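Local coordinates for protein erythrocyte binding antigen 140 (Plasmodium falciparum, PDB 4GF2) that probably binds a receptor on the host erythrocyte surface during invasion, here represented by a fragment with two Duffy binding (DBL) domains, at residues Lys426-Asp430 and Lys431-Glu435. The protein carries 3 engineered substitutions. Sequence-based numbering, arbitrary orientation.
Sequences KVNKD and KKRNE. With GOL (glycerol), chain C.
Asp430 O lies at the edge of the Arg433 guanidinium and in its plane, whereas Asn428 O is tilted 30° out of that plane. This is the surface loop joining helix 415-427 to helix 435-457 in the second Duffy binding domain, and it opens with an Asx turn: Asn428 OD1 accepts from Asp430 N at 2.9 Å, just where the chain leaves the helix. Both arginine bonds leave from one nitrogen: Arg433 NH1 lies 2.6 Å from Asp430 O and 3.0 Å from Asn428 O, so it bridges two carbonyls of the loop, two residues apart, through bent bonds. The side chain is bent about CG-CD (chi3 64°), which swings the head group back toward the end of helix 415-427. There NH2 bonds to Asn425 O, while NE bonds to a glycerol, probably from the crystallisation liquor. The Asn428 amide, turned 65° from the guanidinium, runs past it in the opposite direction, and its side chain also packs on Leu438 and Phe441 of the following helix. With CG anti to the backbone N, the Asp430 carboxylate follows the chain forward and OD1 receives Lys432 N at 2.7 Å, on the anti side. A different glycerol sits beside this bend, its O1 accepting a nearly straight bond from Lys431 N at 3.1 Å and its O2 bonding weakly to Asp430 OD2.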
ATOM      1  N   LYS A 426       7.294  -3.480 -12.794  1.00 45.51           N
ATOM      2  CA  LYS A 426       5.862  -3.362 -13.048  1.00 48.77           C
ATOM      3  C   LYS A 426       5.247  -2.228 -12.235  1.00 46.21           C
ATOM      4  O   LYS A 426       4.392  -1.497 -12.731  1.00 48.41           O
ATOM      5  CB  LYS A 426       5.144  -4.676 -12.738  1.00 54.02           C
ATOM      6  CG  LYS A 426       5.436  -5.782 -13.729  1.00 63.43           C
ATOM      7  CD  LYS A 426       4.576  -7.005 -13.467  1.00 74.64           C
ATOM      8  CE  LYS A 426       4.895  -8.123 -14.448  1.00 85.81           C
ATOM      9  NZ  LYS A 426       4.019  -9.314 -14.255  1.00 92.69           N
ATOM     10  N   VAL A 427       5.678  -2.081 -10.988  1.00 42.96           N
ATOM     11  CA  VAL A 427       5.220  -0.967 -10.165  1.00 44.13           C
ATOM     12  C   VAL A 427       5.507   0.350 -10.876  1.00 49.38           C
ATOM     13  O   VAL A 427       4.711   1.290 -10.815  1.00 52.26           O
ATOM     14  CB  VAL A 427       5.895  -0.960  -8.788  1.00 40.93           C
ATOM     15  CG1 VAL A 427       5.582   0.333  -8.046  1.00 40.58           C
ATOM     16  CG2 VAL A 427       5.450  -2.168  -7.978  1.00 40.45           C
ATOM     17  N   ASN A 428       6.651   0.410 -11.551  1.00 50.28           N
ATOM     18  CA  ASN A 428       7.016   1.581 -12.340  1.00 52.52           C
ATOM     19  C   ASN A 428       6.124   1.714 -13.570  1.00 53.75           C
ATOM     20  O   ASN A 428       6.167   0.878 -14.470  1.00 52.74           O
ATOM     21  CB  ASN A 428       8.481   1.489 -12.762  1.00 51.55           C
ATOM     22  CG  ASN A 428       8.941   2.693 -13.549  1.00 54.04           C
ATOM     23  OD1 ASN A 428       8.199   3.661 -13.723  1.00 56.33           O
ATOM     24  ND2 ASN A 428      10.175   2.643 -14.026  1.00 53.74           N
ATOM     25  N   LYS A 429       5.318   2.772 -13.604  1.00 55.10           N
ATOM     26  CA  LYS A 429       4.336   2.953 -14.668  1.00 55.24           C
ATOM     27  C   LYS A 429       4.872   3.831 -15.790  1.00 56.37           C
ATOM     28  O   LYS A 429       4.161   4.132 -16.748  1.00 57.03           O
ATOM     29  CB  LYS A 429       3.052   3.566 -14.103  1.00 57.66           C
ATOM     30  CG  LYS A 429       2.434   2.771 -12.967  1.00 58.89           C
ATOM     31  CD  LYS A 429       2.134   1.340 -13.383  1.00 62.59           C
ATOM     32  CE  LYS A 429       1.555   0.531 -12.232  1.00 66.06           C
ATOM     33  NZ  LYS A 429       1.327  -0.892 -12.617  1.00 67.58           N
ATOM     34  N   ASP A 430       6.127   4.246 -15.668  1.00 57.02           N
ATOM     35  CA  ASP A 430       6.759   5.067 -16.689  1.00 61.07           C
ATOM     36  C   ASP A 430       6.903   4.267 -17.979  1.00 62.28           C
ATOM     37  O   ASP A 430       7.269   3.095 -17.950  1.00 59.43           O
ATOM     38  CB  ASP A 430       8.129   5.539 -16.210  1.00 61.87           C
ATOM     39  CG  ASP A 430       8.700   6.631 -17.078  1.00 66.86           C
ATOM     40  OD1 ASP A 430       9.214   6.313 -18.169  1.00 64.29           O
ATOM     41  OD2 ASP A 430       8.633   7.809 -16.668  1.00 73.42           O
ATOM     42  N   LYS A 431       6.619   4.901 -19.111  1.00 67.34           N
ATOM     43  CA  LYS A 431       6.628   4.204 -20.394  1.00 69.99           C
ATOM     44  C   LYS A 431       8.015   4.128 -21.037  1.00 73.05           C
ATOM     45  O   LYS A 431       8.189   3.481 -22.070  1.00 75.75           O
ATOM     46  CB  LYS A 431       5.624   4.845 -21.354  1.00 73.45           C
ATOM     47  CG  LYS A 431       4.181   4.538 -20.989  1.00 73.77           C
ATOM     48  CD  LYS A 431       3.205   5.165 -21.961  1.00 80.19           C
ATOM     49  CE  LYS A 431       1.785   4.692 -21.694  1.00 83.02           C
ATOM     50  NZ  LYS A 431       1.342   4.977 -20.301  1.00 83.03           N
ATOM     51  N   LYS A 432       8.997   4.788 -20.432  1.00 73.56           N
ATOM     52  CA  LYS A 432      10.383   4.606 -20.843  1.00 74.95           C
ATOM     53  C   LYS A 432      10.925   3.415 -20.071  1.00 67.61           C
ATOM     54  O   LYS A 432      11.016   3.454 -18.844  1.00 65.28           O
ATOM     55  CB  LYS A 432      11.214   5.853 -20.553  1.00 82.55           C
ATOM     56  CG  LYS A 432      12.462   5.962 -21.416  1.00 88.75           C
ATOM     57  CD  LYS A 432      13.506   6.871 -20.795  1.00 91.92           C
ATOM     58  CE  LYS A 432      14.630   7.172 -21.776  1.00 96.05           C
ATOM     59  NZ  LYS A 432      15.672   8.058 -21.191  1.00 98.23           N
ATOM     60  N   ARG A 433      11.280   2.350 -20.784  1.00 65.53           N
ATOM     61  CA  ARG A 433      11.541   1.076 -20.127  1.00 62.64           C
ATOM     62  C   ARG A 433      12.834   0.399 -20.569  1.00 62.36           C
ATOM     63  O   ARG A 433      12.942  -0.826 -20.544  1.00 61.32           O
ATOM     64  CB  ARG A 433      10.340   0.151 -20.329  1.00 63.37           C
ATOM     65  CG  ARG A 433       9.022   0.846 -20.016  1.00 64.74           C
ATOM     66  CD  ARG A 433       7.895  -0.128 -19.745  1.00 62.28           C
ATOM     67  NE  ARG A 433       8.130  -0.946 -18.556  1.00 56.85           N
ATOM     68  CZ  ARG A 433       8.028  -0.511 -17.303  1.00 53.28           C
ATOM     69  NH1 ARG A 433       7.713   0.751 -17.046  1.00 52.51           N
ATOM     70  NH2 ARG A 433       8.252  -1.340 -16.297  1.00 50.12           N
ATOM     71  N   ASN A 434      13.821   1.202 -20.949  1.00 63.51           N
ATOM     72  CA  ASN A 434      15.158   0.683 -21.214  1.00 62.72           C
ATOM     73  C   ASN A 434      15.882   0.334 -19.912  1.00 60.56           C
ATOM     74  O   ASN A 434      15.529   0.834 -18.841  1.00 58.67           O
ATOM     75  CB  ASN A 434      15.976   1.690 -22.026  1.00 66.49           C
ATOM     76  CG  ASN A 434      15.997   3.070 -21.399  1.00 69.63           C
ATOM     77  OD1 ASN A 434      15.051   3.844 -21.545  1.00 74.11           O
ATOM     78  ND2 ASN A 434      17.082   3.390 -20.707  1.00 68.76           N
ATOM     79  N   GLU A 435      16.892  -0.525 -20.014  1.00 62.22           N
ATOM     80  CA  GLU A 435      17.617  -1.022 -18.845  1.00 62.49           C
ATOM     81  C   GLU A 435      17.919   0.066 -17.821  1.00 61.38           C
ATOM     82  O   GLU A 435      17.442   0.008 -16.690  1.00 56.63           O
ATOM     83  CB  GLU A 435      18.932  -1.682 -19.265  1.00 69.37           C
ATOM     84  CG  GLU A 435      18.797  -3.113 -19.752  1.00 75.45           C
ATOM     85  CD  GLU A 435      20.133  -3.838 -19.794  1.00 82.62           C
ATOM     86  OE1 GLU A 435      20.577  -4.212 -20.902  1.00 88.28           O
ATOM     87  OE2 GLU A 435      20.737  -4.034 -18.718  1.00 82.80           O
TER
HETATM   88  C1  GOL C 802       5.314   8.990 -19.749  1.00 92.06           C
HETATM   89  O1  GOL C 802       5.486   7.833 -18.962  1.00 94.22           O
HETATM   90  C2  GOL C 802       6.637   9.745 -19.855  1.00 87.57           C
HETATM   91  O2  GOL C 802       7.690   8.916 -19.417  1.00 87.28           O
HETATM   92  C3  GOL C 802       6.592  11.015 -19.010  1.00 82.74           C
HETATM   93  O3  GOL C 802       7.784  11.751 -19.177  1.00 79.16           O